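Local coordinates for novel protein similar to vertebrate potassium voltage-gated channel, subfamily H (Eag-related) family (PDB 3UKN) that probably forms, as a tetramer, a voltage-gated delayed-rectifier potassium channel, of which this chain is the cytoplasmic C-linker and cyclic nucleotide-binding homology domain, at residues B[20-25]-B[37-42]; B[47-52]-B[115-120]; B[71-76]-B[94-99]; B[85-90]-B[183-188]; B[102-107]-B[165-170]. One frame throughout, in Å; residues are numbered along the deposited sequence.

Contact 1 of 5, residues B[20-25]-B[37-42]; sequences DLKDFI and RMLECF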
# COMPACT_ATOMS: atom_id res chain seq x y z
N ASP B 20 1.22 14.23 -0.67
CA ASP B 20 0.01 13.63 -0.16
C ASP B 20 -0.37 14.23 1.19
O ASP B 20 -1.56 14.37 1.50
CB ASP B 20 0.16 12.11 -0.03
CG ASP B 20 0.17 11.42 -1.39
OD1 ASP B 20 0.18 12.12 -2.42
OD2 ASP B 20 0.19 10.17 -1.44
N LEU B 21 0.64 14.58 2.00
CA LEU B 21 0.38 15.22 3.29
C LEU B 21 -0.18 16.64 3.10
O LEU B 21 -1.08 17.08 3.82
CB LEU B 21 1.65 15.28 4.12
CG LEU B 21 1.41 15.69 5.57
CD1 LEU B 21 0.35 14.80 6.19
CD2 LEU B 21 2.71 15.63 6.35
N LYS B 22 0.36 17.35 2.13
CA LYS B 22 -0.14 18.67 1.82
C LYS B 22 -1.57 18.64 1.26
O LYS B 22 -2.41 19.44 1.65
CB LYS B 22 0.84 19.41 0.91
CG LYS B 22 2.11 19.79 1.64
CD LYS B 22 3.13 20.48 0.73
CE LYS B 22 4.32 20.99 1.55
NZ LYS B 22 5.34 21.73 0.74
N ASP B 23 -1.85 17.70 0.36
CA ASP B 23 -3.20 17.50 -0.14
C ASP B 23 -4.18 17.35 1.02
O ASP B 23 -5.20 18.02 1.07
CB ASP B 23 -3.27 16.24 -0.99
CG ASP B 23 -3.04 16.52 -2.45
OD1 ASP B 23 -2.35 17.52 -2.78
OD2 ASP B 23 -3.54 15.73 -3.28
N PHE B 24 -3.85 16.44 1.94
CA PHE B 24 -4.74 16.13 3.04
C PHE B 24 -5.06 17.36 3.89
O PHE B 24 -6.19 17.53 4.34
CB PHE B 24 -4.15 15.02 3.90
CG PHE B 24 -4.97 14.66 5.11
CD1 PHE B 24 -5.83 13.57 5.08
CD2 PHE B 24 -4.85 15.39 6.29
CE1 PHE B 24 -6.56 13.22 6.22
CE2 PHE B 24 -5.59 15.05 7.42
CZ PHE B 24 -6.44 13.96 7.39
N ILE B 25 -4.06 18.21 4.09
CA ILE B 25 -4.21 19.47 4.81
C ILE B 25 -5.07 20.46 4.03
O ILE B 25 -5.85 21.23 4.60
CB ILE B 25 -2.84 20.12 5.02
CG1 ILE B 25 -1.94 19.22 5.88
CG2 ILE B 25 -2.99 21.53 5.61
CD1 ILE B 25 -0.48 19.61 5.82
N ARG B 37 2.51 22.03 12.40
CA ARG B 37 2.83 20.91 13.28
C ARG B 37 3.00 19.61 12.50
O ARG B 37 3.91 18.82 12.79
CB ARG B 37 1.75 20.73 14.34
CG ARG B 37 1.62 21.89 15.29
CD ARG B 37 0.34 21.78 16.10
NE ARG B 37 0.35 20.61 16.97
CZ ARG B 37 -0.72 20.15 17.61
NH1 ARG B 37 -1.89 20.76 17.45
NH2 ARG B 37 -0.64 19.09 18.39
N MET B 38 2.14 19.41 11.51
CA MET B 38 2.11 18.17 10.73
C MET B 38 3.32 18.02 9.82
O MET B 38 3.88 16.93 9.71
CB MET B 38 0.81 18.08 9.91
CG MET B 38 -0.46 18.01 10.75
SD MET B 38 -1.99 18.20 9.80
CE MET B 38 -1.94 16.79 8.72
N LEU B 39 3.71 19.11 9.17
CA LEU B 39 4.84 19.09 8.24
C LEU B 39 6.18 18.88 8.93
O LEU B 39 7.07 18.22 8.39
CB LEU B 39 4.86 20.36 7.39
CG LEU B 39 3.63 20.54 6.49
CD1 LEU B 39 3.79 21.73 5.54
CD2 LEU B 39 3.32 19.25 5.69
N GLU B 40 6.34 19.45 10.13
CA GLU B 40 7.57 19.26 10.88
C GLU B 40 7.57 17.92 11.62
O GLU B 40 8.62 17.32 11.83
CB GLU B 40 7.88 20.45 11.81
CG GLU B 40 6.73 20.92 12.70
CD GLU B 40 6.94 22.35 13.24
OE1 GLU B 40 6.13 22.78 14.09
OE2 GLU B 40 7.89 23.04 12.82
N CYS B 41 6.39 17.43 12.00
CA CYS B 41 6.31 16.09 12.57
C CYS B 41 6.54 15.03 11.48
O CYS B 41 7.21 14.03 11.70
CB CYS B 41 5.00 15.87 13.31
SG CYS B 41 4.81 14.21 13.98
N PHE B 42 5.99 15.27 10.29
CA PHE B 42 6.31 14.44 9.14
C PHE B 42 7.82 14.22 8.97
O PHE B 42 8.28 13.08 8.94
CB PHE B 42 5.73 15.03 7.85
CG PHE B 42 6.13 14.27 6.61
CD1 PHE B 42 5.47 13.10 6.26
CD2 PHE B 42 7.17 14.71 5.82
CE1 PHE B 42 5.83 12.38 5.13
CE2 PHE B 42 7.56 13.99 4.68
CZ PHE B 42 6.89 12.83 4.34

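Contact 2 of 5, residues B[47-52]-B[115-120]; sequences SVNNGI and ALQAIY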
# COMPACT_ATOMS: atom_id res chain seq x y z
N SER B 47 10.63 7.75 7.63
CA SER B 47 11.64 6.82 7.12
C SER B 47 11.12 6.18 5.83
O SER B 47 9.91 6.00 5.65
CB SER B 47 11.99 5.73 8.14
OG SER B 47 10.92 4.82 8.28
N VAL B 48 12.01 5.84 4.91
CA VAL B 48 11.56 5.13 3.73
C VAL B 48 10.92 3.81 4.12
O VAL B 48 9.90 3.43 3.56
CB VAL B 48 12.67 4.87 2.73
CG1 VAL B 48 12.20 3.86 1.68
CG2 VAL B 48 13.08 6.18 2.09
N ASN B 49 11.53 3.12 5.08
CA ASN B 49 11.05 1.80 5.49
C ASN B 49 9.57 1.83 5.84
O ASN B 49 8.83 0.93 5.46
CB ASN B 49 11.88 1.24 6.65
CG ASN B 49 11.33 -0.09 7.17
OD1 ASN B 49 11.40 -1.10 6.49
ND2 ASN B 49 10.80 -0.08 8.38
N ASN B 50 9.14 2.87 6.55
CA ASN B 50 7.73 2.97 6.93
C ASN B 50 6.83 3.56 5.86
O ASN B 50 5.60 3.52 5.99
CB ASN B 50 7.58 3.74 8.25
CG ASN B 50 7.96 2.91 9.46
OD1 ASN B 50 8.47 1.79 9.32
ND2 ASN B 50 7.73 3.44 10.65
N GLY B 51 7.41 4.11 4.79
CA GLY B 51 6.60 4.71 3.75
C GLY B 51 6.67 4.03 2.39
O GLY B 51 6.35 4.65 1.36
N ILE B 52 7.07 2.76 2.36
CA ILE B 52 7.27 2.07 1.08
C ILE B 52 5.99 1.93 0.25
O ILE B 52 4.88 1.89 0.77
CB ILE B 52 7.93 0.68 1.25
CG1 ILE B 52 6.91 -0.36 1.73
CG2 ILE B 52 9.13 0.74 2.18
CD1 ILE B 52 7.51 -1.75 1.92
N ALA B 115 9.75 -2.06 12.54
CA ALA B 115 9.66 -3.36 11.90
C ALA B 115 10.16 -3.23 10.45
O ALA B 115 9.75 -2.33 9.73
CB ALA B 115 8.24 -3.87 11.93
N LEU B 116 11.05 -4.13 10.06
CA LEU B 116 11.57 -4.14 8.70
C LEU B 116 10.44 -4.43 7.71
O LEU B 116 9.71 -5.41 7.87
CB LEU B 116 12.69 -5.18 8.57
CG LEU B 116 13.46 -5.18 7.24
CD1 LEU B 116 14.24 -3.86 7.03
CD2 LEU B 116 14.38 -6.39 7.16
N GLN B 117 10.29 -3.59 6.70
CA GLN B 117 9.20 -3.77 5.74
C GLN B 117 9.70 -4.33 4.41
O GLN B 117 8.92 -4.77 3.57
CB GLN B 117 8.49 -2.44 5.49
CG GLN B 117 7.87 -1.80 6.73
CD GLN B 117 6.62 -2.51 7.17
OE1 GLN B 117 5.94 -3.15 6.37
NE2 GLN B 117 6.32 -2.43 8.47
N ALA B 118 11.01 -4.29 4.21
CA ALA B 118 11.59 -4.65 2.92
C ALA B 118 13.07 -4.96 3.06
O ALA B 118 13.68 -4.64 4.08
CB ALA B 118 11.41 -3.49 1.93
N ILE B 119 13.64 -5.57 2.02
CA ILE B 119 15.09 -5.57 1.86
C ILE B 119 15.41 -4.53 0.80
O ILE B 119 14.63 -4.35 -0.14
CB ILE B 119 15.65 -6.95 1.45
CG1 ILE B 119 15.12 -7.38 0.10
CG2 ILE B 119 15.27 -8.00 2.47
CD1 ILE B 119 15.55 -8.79 -0.27
N TYR B 120 16.53 -3.84 0.97
CA TYR B 120 16.90 -2.72 0.11
C TYR B 120 18.26 -2.96 -0.55
O TYR B 120 19.14 -3.60 0.01
CB TYR B 120 16.95 -1.42 0.93
CG TYR B 120 15.68 -1.15 1.67
CD1 TYR B 120 14.69 -0.34 1.12
CD2 TYR B 120 15.45 -1.72 2.92
CE1 TYR B 120 13.51 -0.10 1.80
CE2 TYR B 120 14.27 -1.49 3.60
CZ TYR B 120 13.30 -0.67 3.04
OH TYR B 120 12.12 -0.44 3.72
O HOH W 1 7.60 -0.22 10.36

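Contact 3 of 5, residues B[71-76]-B[94-99]; sequences MHLNKE and LSLIIK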
# COMPACT_ATOMS: atom_id res chain seq x y z
N MET B 71 10.95 -9.55 -19.55
CA MET B 71 12.08 -9.61 -20.48
C MET B 71 12.81 -8.27 -20.67
O MET B 71 14.01 -8.26 -20.97
CB MET B 71 11.63 -10.14 -21.85
CG MET B 71 11.52 -11.66 -21.98
SD MET B 71 10.63 -12.09 -23.49
CE MET B 71 9.82 -13.63 -23.03
N HIS B 72 12.10 -7.16 -20.51
CA HIS B 72 12.73 -5.84 -20.68
C HIS B 72 13.36 -5.29 -19.40
O HIS B 72 13.90 -4.18 -19.39
CB HIS B 72 11.72 -4.83 -21.22
CG HIS B 72 11.33 -5.06 -22.64
ND1 HIS B 72 10.29 -5.90 -23.01
CD2 HIS B 72 11.85 -4.59 -23.80
CE1 HIS B 72 10.18 -5.92 -24.32
NE2 HIS B 72 11.12 -5.13 -24.83
N LEU B 73 13.29 -6.06 -18.31
CA LEU B 73 13.87 -5.58 -17.06
C LEU B 73 15.16 -6.32 -16.78
O LEU B 73 15.24 -7.54 -16.97
CB LEU B 73 12.90 -5.76 -15.88
CG LEU B 73 11.50 -5.15 -16.03
CD1 LEU B 73 10.63 -5.33 -14.76
CD2 LEU B 73 11.59 -3.69 -16.40
N ASN B 74 16.17 -5.58 -16.35
CA ASN B 74 17.41 -6.17 -15.82
C ASN B 74 17.75 -5.52 -14.47
O ASN B 74 18.67 -4.70 -14.37
CB ASN B 74 18.56 -6.02 -16.83
N LYS B 75 16.98 -5.86 -13.44
CA LYS B 75 17.10 -5.22 -12.14
C LYS B 75 18.40 -5.59 -11.40
O LYS B 75 18.64 -6.76 -11.10
CB LYS B 75 15.88 -5.57 -11.28
CG LYS B 75 14.57 -4.92 -11.77
CD LYS B 75 14.62 -3.41 -11.65
CE LYS B 75 13.69 -2.74 -12.64
NZ LYS B 75 13.67 -1.26 -12.47
N GLU B 76 19.20 -4.57 -11.09
CA GLU B 76 20.48 -4.76 -10.42
C GLU B 76 20.37 -5.61 -9.15
O GLU B 76 21.22 -6.46 -8.89
CB GLU B 76 21.12 -3.41 -10.08
CG GLU B 76 21.64 -2.63 -11.28
CD GLU B 76 20.56 -1.83 -12.01
OE1 GLU B 76 19.35 -2.08 -11.78
OE2 GLU B 76 20.93 -0.94 -12.81
N LEU B 94 9.78 -11.93 -9.28
CA LEU B 94 10.50 -11.00 -8.43
C LEU B 94 10.77 -9.67 -9.11
O LEU B 94 10.70 -8.61 -8.48
CB LEU B 94 11.84 -11.60 -7.96
CG LEU B 94 11.75 -12.70 -6.89
CD1 LEU B 94 13.15 -13.23 -6.51
CD2 LEU B 94 11.04 -12.16 -5.67
N SER B 95 11.11 -9.73 -10.37
CA SER B 95 11.54 -8.51 -11.05
C SER B 95 10.36 -7.57 -11.21
O SER B 95 10.55 -6.36 -11.29
CB SER B 95 12.17 -8.80 -12.42
OG SER B 95 11.17 -9.15 -13.34
N LEU B 96 9.16 -8.13 -11.27
CA LEU B 96 7.96 -7.32 -11.45
C LEU B 96 7.46 -6.60 -10.18
O LEU B 96 6.59 -5.74 -10.27
CB LEU B 96 6.83 -8.16 -12.08
CG LEU B 96 7.08 -8.71 -13.49
CD1 LEU B 96 6.05 -9.78 -13.86
CD2 LEU B 96 7.10 -7.58 -14.51
N ILE B 97 7.99 -6.96 -9.01
CA ILE B 97 7.58 -6.32 -7.75
C ILE B 97 8.72 -5.49 -7.13
O ILE B 97 8.65 -5.07 -5.98
CB ILE B 97 7.05 -7.35 -6.67
CG1 ILE B 97 8.17 -8.31 -6.21
CG2 ILE B 97 5.80 -8.10 -7.17
CD1 ILE B 97 7.77 -9.28 -5.08
N ILE B 98 9.77 -5.26 -7.91
CA ILE B 98 10.89 -4.46 -7.43
C ILE B 98 10.60 -2.97 -7.63
O ILE B 98 10.16 -2.56 -8.70
CB ILE B 98 12.22 -4.84 -8.17
CG1 ILE B 98 12.67 -6.25 -7.79
CG2 ILE B 98 13.32 -3.84 -7.87
CD1 ILE B 98 13.92 -6.67 -8.47
N LYS B 99 10.87 -2.17 -6.61
CA LYS B 99 10.60 -0.73 -6.65
C LYS B 99 11.90 0.01 -6.46
O LYS B 99 12.92 -0.58 -6.11
CB LYS B 99 9.69 -0.33 -5.48
CG LYS B 99 8.47 -1.20 -5.29
CD LYS B 99 7.33 -0.66 -6.13
CE LYS B 99 6.06 -1.46 -5.87
NZ LYS B 99 4.96 -0.95 -6.73

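Contact 4 of 5, residues B[85-90]-B[183-188]; sequences SASRGC and RLYPEY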
# COMPACT_ATOMS: atom_id res chain seq x y z
N SER B 85 20.50 -19.49 -8.38
CA SER B 85 19.80 -20.76 -8.47
C SER B 85 18.27 -20.64 -8.62
O SER B 85 17.54 -21.63 -8.60
CB SER B 85 20.16 -21.66 -7.28
OG SER B 85 19.36 -21.35 -6.16
N ALA B 86 17.77 -19.42 -8.79
CA ALA B 86 16.33 -19.28 -8.90
C ALA B 86 15.90 -19.63 -10.33
O ALA B 86 16.56 -19.24 -11.28
CB ALA B 86 15.90 -17.88 -8.52
N SER B 87 14.81 -20.38 -10.48
CA SER B 87 14.24 -20.64 -11.81
C SER B 87 13.83 -19.35 -12.55
O SER B 87 13.70 -18.31 -11.93
CB SER B 87 13.02 -21.54 -11.67
OG SER B 87 11.91 -20.79 -11.23
N ARG B 88 13.62 -19.43 -13.86
CA ARG B 88 13.27 -18.25 -14.65
C ARG B 88 11.94 -17.66 -14.20
O ARG B 88 11.76 -16.43 -14.10
CB ARG B 88 13.23 -18.59 -16.14
CG ARG B 88 13.01 -17.39 -17.06
CD ARG B 88 12.79 -17.87 -18.53
NE ARG B 88 11.45 -18.44 -18.69
CZ ARG B 88 11.02 -19.13 -19.74
NH1 ARG B 88 11.83 -19.38 -20.77
NH2 ARG B 88 9.77 -19.58 -19.75
N GLY B 89 10.99 -18.54 -13.92
CA GLY B 89 9.71 -18.10 -13.40
C GLY B 89 9.82 -17.35 -12.08
O GLY B 89 9.06 -16.42 -11.82
N CYS B 90 10.75 -17.75 -11.24
CA CYS B 90 10.93 -17.07 -9.95
C CYS B 90 11.57 -15.70 -10.15
O CYS B 90 11.16 -14.71 -9.54
CB CYS B 90 11.77 -17.91 -8.99
SG CYS B 90 12.00 -17.15 -7.37
N ARG B 183 6.90 -18.53 -1.58
CA ARG B 183 5.88 -19.55 -1.33
C ARG B 183 5.46 -20.30 -2.61
O ARG B 183 4.93 -21.41 -2.55
CB ARG B 183 4.68 -18.89 -0.65
CG ARG B 183 3.65 -19.83 -0.09
CD ARG B 183 2.47 -19.04 0.44
NE ARG B 183 2.20 -17.90 -0.42
CZ ARG B 183 1.59 -17.98 -1.60
NH1 ARG B 183 1.17 -19.16 -2.06
NH2 ARG B 183 1.39 -16.88 -2.32
N LEU B 184 5.70 -19.69 -3.76
CA LEU B 184 5.31 -20.29 -5.03
C LEU B 184 6.50 -21.01 -5.63
O LEU B 184 6.35 -21.77 -6.58
CB LEU B 184 4.81 -19.20 -5.99
CG LEU B 184 3.73 -18.29 -5.41
CD1 LEU B 184 3.52 -17.07 -6.29
CD2 LEU B 184 2.42 -19.07 -5.21
N TYR B 185 7.69 -20.76 -5.06
CA TYR B 185 8.91 -21.45 -5.46
C TYR B 185 9.65 -21.97 -4.21
O TYR B 185 10.73 -21.49 -3.90
CB TYR B 185 9.81 -20.53 -6.31
CG TYR B 185 9.09 -20.02 -7.54
CD1 TYR B 185 9.17 -20.70 -8.75
CD2 TYR B 185 8.29 -18.88 -7.47
CE1 TYR B 185 8.50 -20.25 -9.86
CE2 TYR B 185 7.62 -18.42 -8.58
CZ TYR B 185 7.72 -19.11 -9.78
OH TYR B 185 7.05 -18.65 -10.90
N PRO B 186 9.04 -22.94 -3.50
CA PRO B 186 9.54 -23.51 -2.23
C PRO B 186 10.97 -24.02 -2.34
O PRO B 186 11.74 -23.93 -1.40
CB PRO B 186 8.60 -24.70 -1.98
CG PRO B 186 7.39 -24.43 -2.79
CD PRO B 186 7.81 -23.61 -3.97
N GLU B 187 11.30 -24.59 -3.49
CA GLU B 187 12.62 -25.16 -3.71
C GLU B 187 13.65 -24.06 -3.67
O GLU B 187 14.68 -24.17 -3.00
CB GLU B 187 12.66 -25.89 -5.04
CG GLU B 187 11.85 -27.17 -5.06
CD GLU B 187 11.67 -27.73 -6.46
OE1 GLU B 187 12.42 -27.33 -7.38
OE2 GLU B 187 10.76 -28.57 -6.64
N TYR B 188 13.38 -22.98 -4.40
CA TYR B 188 14.30 -21.87 -4.40
C TYR B 188 14.38 -21.25 -3.00
O TYR B 188 15.43 -20.81 -2.59
CB TYR B 188 13.97 -20.81 -5.46
CG TYR B 188 14.85 -19.61 -5.25
CD1 TYR B 188 16.24 -19.72 -5.38
CD2 TYR B 188 14.33 -18.41 -4.82
CE1 TYR B 188 17.07 -18.64 -5.13
CE2 TYR B 188 15.17 -17.32 -4.56
CZ TYR B 188 16.53 -17.45 -4.71
OH TYR B 188 17.36 -16.37 -4.46

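Contact 5 of 5, residues B[102-107]-B[165-170]; sequences FCAPGE and LTYCDL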
# COMPACT_ATOMS: atom_id res chain seq x y z
N PHE B 102 14.53 7.52 -4.71
CA PHE B 102 15.60 8.44 -4.40
C PHE B 102 15.54 8.67 -2.90
O PHE B 102 14.47 8.52 -2.29
CB PHE B 102 15.44 9.78 -5.13
CG PHE B 102 15.58 9.69 -6.62
CD1 PHE B 102 16.82 9.85 -7.22
CD2 PHE B 102 14.48 9.47 -7.43
CE1 PHE B 102 16.96 9.77 -8.60
CE2 PHE B 102 14.61 9.39 -8.80
CZ PHE B 102 15.85 9.54 -9.39
N CYS B 103 16.67 9.05 -2.33
CA CYS B 103 16.77 9.29 -0.90
C CYS B 103 17.69 10.50 -0.72
O CYS B 103 18.67 10.67 -1.44
CB CYS B 103 17.33 8.03 -0.21
SG CYS B 103 17.18 8.02 1.59
N ALA B 104 17.34 11.39 0.21
CA ALA B 104 18.12 12.60 0.41
C ALA B 104 19.12 12.43 1.56
O ALA B 104 18.91 11.59 2.45
CB ALA B 104 17.21 13.78 0.68
N PRO B 105 20.20 13.22 1.54
CA PRO B 105 21.18 13.15 2.62
C PRO B 105 20.51 13.37 3.97
O PRO B 105 19.71 14.28 4.11
CB PRO B 105 22.12 14.32 2.31
CG PRO B 105 22.00 14.52 0.86
CD PRO B 105 20.57 14.22 0.53
N GLY B 106 20.83 12.53 4.95
CA GLY B 106 20.27 12.66 6.29
C GLY B 106 18.87 12.08 6.43
O GLY B 106 18.29 12.09 7.52
N GLU B 107 18.32 11.59 5.32
CA GLU B 107 16.99 10.99 5.32
C GLU B 107 17.10 9.55 5.85
O GLU B 107 17.97 8.80 5.42
CB GLU B 107 16.35 11.03 3.92
CG GLU B 107 15.08 10.19 3.76
CD GLU B 107 14.45 10.28 2.35
OE1 GLU B 107 14.94 11.08 1.52
OE2 GLU B 107 13.46 9.54 2.08
N LEU B 165 23.76 9.27 3.44
CA LEU B 165 24.83 10.24 3.67
C LEU B 165 24.88 11.20 2.50
O LEU B 165 25.13 12.39 2.67
CB LEU B 165 26.17 9.54 3.80
CG LEU B 165 26.46 8.96 5.18
CD1 LEU B 165 27.53 7.89 5.08
CD2 LEU B 165 26.88 10.10 6.11
N THR B 166 24.67 10.66 1.30
CA THR B 166 24.54 11.46 0.10
C THR B 166 23.18 11.15 -0.53
O THR B 166 22.40 10.36 0.02
CB THR B 166 25.67 11.14 -0.92
OG1 THR B 166 25.43 9.86 -1.53
CG2 THR B 166 27.03 11.11 -0.22
N TYR B 167 22.89 11.81 -1.65
CA TYR B 167 21.78 11.41 -2.48
C TYR B 167 21.97 9.96 -2.87
O TYR B 167 23.05 9.57 -3.33
CB TYR B 167 21.67 12.31 -3.71
CG TYR B 167 21.14 13.67 -3.34
CD1 TYR B 167 19.79 13.84 -3.11
CD2 TYR B 167 21.99 14.75 -3.16
CE1 TYR B 167 19.27 15.07 -2.75
CE2 TYR B 167 21.48 15.99 -2.78
CZ TYR B 167 20.12 16.14 -2.57
OH TYR B 167 19.57 17.34 -2.20
N CYS B 168 20.92 9.16 -2.64
CA CYS B 168 20.95 7.71 -2.88
C CYS B 168 19.86 7.24 -3.82
O CYS B 168 18.74 7.76 -3.83
CB CYS B 168 20.80 6.94 -1.57
SG CYS B 168 22.16 7.08 -0.44
N ASP B 169 20.19 6.22 -4.60
CA ASP B 169 19.22 5.55 -5.45
C ASP B 169 19.07 4.10 -4.99
O ASP B 169 20.00 3.30 -5.12
CB ASP B 169 19.67 5.62 -6.90
CG ASP B 169 18.60 5.18 -7.87
OD1 ASP B 169 17.77 4.33 -7.49
OD2 ASP B 169 18.60 5.68 -9.01
N LEU B 170 17.90 3.78 -4.46
CA LEU B 170 17.66 2.48 -3.86
C LEU B 170 16.65 1.64 -4.63
O LEU B 170 15.73 2.17 -5.24
CB LEU B 170 17.13 2.70 -2.44
CG LEU B 170 18.05 3.51 -1.52
CD1 LEU B 170 17.28 3.94 -0.27
CD2 LEU B 170 19.25 2.68 -1.15

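Contact 1 of 5, residues B[20-25]-B[37-42]
Leu-21 and Leu-39 are the closest backbone positions, with CA atoms 7.7 Å apart, where two helical segments run antiparallel at 161°, their axes 10.8 Å apart at closest approach. The contact is wholly apolar between side chains. Leu-21 is its centre. With CG anti to the backbone N (chi1 -169°), it splays its two methyl groups over different partners. Leu-21 CD2 slides past Phe-42 and lies 3.4 Å from Phe-42 CB; it also meets Leu-39 CD2 at 3.7 Å. CD1 points to the methyl of Met-38. Met-38 is bent at chi3 (63°), and this turns CE back toward helix 13-27. There Ile-25 CG1 meets Met-38 CE at 3.7 Å, the two side chains reaching tip to tip. Phe-24 crosses Met-38 at about a right angle and touches the same methyl. On the outer side, the aliphatic part of Lys-22 crosses Leu-39 and passes its CD1. Helices 13-27 and 32-45 form a helical hairpin of the C-linker. Leu-30 in the connecting loop packs on Phe-24, Ile-25 and Met-38. Leu-57 of the second subunit packs on Leu-21. Helix 63-71 of that subunit sets Ile-69 against Met-38, and its Asp-68 forms a salt bridge with Arg-37.

Contact 2 of 5, residues B[47-52]-B[115-120]
The side-chain amide of Asn-49 stands across the chain at Ala-115 to Gln-117 and uses both of its ends. Its oxygen OD1 takes two hydrogen bonds. Gln-117 N donates to Asn-49 OD1 over 2.7 Å, and Tyr-120 OH donates to the same OD1 over 2.9 Å. Both donors lie in the carbonyl plane and on a lone pair. At the other end Asn-49 ND2 gives a nearly straight bond (171°) to Ala-115 O at 2.8 Å. That oxygen lies in the amide plane, although ND2 approaches from above the plane of the Ala-115 carbonyl. Three bonds thus fix the rotation of a buried amide. CG is anti to the backbone N (chi1 176°), which carries the amide across to the other segment.

The Tyr-120 ring is turned 68° from this amide and receives OD1 at its edge. Ile-52 CG2 also comes in at this edge, 3.6 Å from Tyr-120 OH. Ile-52 CD1 rests 3.8 Å from Gln-117 CB. Gln-117 crosses Asn-49 at about a right angle. A water links Gln-117 NE2 and Ala-115 O. Ser-47 OG accepts from Asn-50 N, an ST motif that holds the turn.

Through the Asn-49 amide, the contact ties the connection following the C-linker helix 32-45 to strand 118-122 in the beta roll of the cyclic nucleotide-binding homology domain. Val-48 and Asn-49 bond through their backbones to Phe-108 and Leu-109 of strand 108-110. Gln-117 and Ile-119 make backbone hydrogen bonds to Leu-175 and Ile-173, and Ile-52 packs on Tyr-172 of strand 168-174.

Contact 3 of 5, residues B[71-76]-B[94-99]
Lys-75 and Ile-98 make one of two small meetings that pack the chain after helix 63-71 on the end of helix 88-96 and the residues just after it, which lead into the beta roll of the cyclic nucleotide-binding homology domain. Their side chains slide past each other in opposite directions. Ile-98 CD1 lies 3.6 Å from Lys-75 CB and 3.8 Å from Lys-75 CG. Ile-98 CG2 approaches Lys-75 CD at 4.0 Å. The bend of the lysine at chi2 (-65°) lays its methylene chain along the isoleucine.

The second meeting uses one branch of Leu-73. Leu-73 CD1 sits 3.6 Å from the backbone oxygen Ser-95 O. The same methyl, Leu-73 CD1, touches Leu-96 CD2 at 4.2 Å. No hydrogen bond crosses between the two segments.

Further out, the polar groups are held by other partners. Ser-95 OG bonds to Arg-92 O one turn back in its own helix. OG sits between the backbone N and the carbonyl carbon (chi1 74°), a setting that suits this bond. Leu-78 packs on both Ser-95 and Ile-98. Leu-96 rests on Arg-66 and Ile-69 of helix 63-71, and Ile-98 on Ile-173 of strand 168-174. His-28 of the second subunit packs on Leu-73 and hydrogen-bonds through NE2 to Lys-75 NZ.

Lys-75 thus has two roles. Its methylenes join the apolar contact within the chain, while its amino end reaches across the subunit interface. With the lysine charged, NZ would probably donate to an unprotonated His-28 NE2, so protonation of the histidine would be expected to weaken the bond.

Contact 4 of 5, residues B[85-90]-B[183-188]
The start of helix 88-96 meets the junction between helices 175-184 and 186-199, so the contact brings two helix N-termini together. Ser-87 is the N-cap of the first, and Tyr-185 holds the same position before helix 186-199. The contact rests on two tyrosine rings, each with one face against a small residue.

Ala-86 CB lies over the centre of the Tyr-188 ring, 3.6 Å from its centroid and 10° off the normal, a CH-pi contact. Ser-85 OG comes to the edge of that ring, in its plane, 3.6 Å from Tyr-188 CD1. Cys-90 CB makes the second CH-pi contact, 3.8 Å from the centroid of the Tyr-185 ring. Its sulfur is anti to the backbone N (chi1 -179°), which sends SG between the two tyrosines. There it makes oblique sulfur-aromatic contacts with both rings. Cys-90 N lies over the face of the Tyr-185 ring, and the same N-H bonds to Ser-87 OG over 3.3 Å as the capping bond. Tyr-185 OH ends 3.1 Å from Gly-89 O.

Beyond the two segments, Tyr-188 OH is bonded to Leu-82 O in the chain leading to helix 88-96. That helix precedes the beta roll of the cyclic nucleotide-binding homology domain, and helices 175-184 and 186-199 follow it. The contact thus joins helices from the two ends of the roll in sequence.

Contact 5 of 5, residues B[102-107]-B[165-170]
Pro-105 crosses one face of the Tyr-167 ring obliquely and sets its CD over the centre. This CD is 3.5 Å from the centroid of the Tyr-167 ring and 8° off the normal, a close CH-pi contact. The ring also passes Ala-104, whose CB is 4.2 Å from Tyr-167 CE1. Pro-105 CB, meanwhile, approaches the backbone at Leu-165 O at 3.6 Å.

Next to this pair the chains join as antiparallel strands. Cys-103 and Cys-168 form a hydrogen-bonded pair: Cys-103 N to Cys-168 O is 2.9 Å, and the return bond from Cys-168 N to Cys-103 O is 3.0 Å and straighter (167° against 131°). Their CB atoms meet at 3.9 Å on the buried face, where Leu-170 CD1 also touches Cys-103 CB and Met-127 packs on Cys-168 and Leu-170. Phe-102 and Asp-169 are the neighbouring non-hydrogen-bonded pair. The strands are 99-103 and 168-174 of the beta roll of the cyclic nucleotide-binding homology domain. After strand 99-103 the chain turns through a type II turn from Ala-104 to Glu-107. Glu-107 OE1 accepts from Ala-104 N at 2.8 Å, and its OE2 bonds to Trp-46 NE1.

Contact 2 lies nearest the centre of the chain, its centre about 5 Å away, and joins the segments by a buried amide bonded three times. Contact 5 reaches the same sheet but uses strand pairing, with a proline-tyrosine contact on the surface. The two touch where Val-48 meets Glu-107. Contact 3 lies in between, about 14 Å out and partly buried. Contact 1, about 23 Å out, joins two helices by aliphatic methyls. Contact 4, about 21 Å out on the opposite side, joins helix starts and the residues before them by aromatic faces. Contacts 3 and 4 share helix 88-96, one at each end. Contacts 1 and 3 pack against the second subunit; contacts 4 and 5 touch no other chain in the assembly.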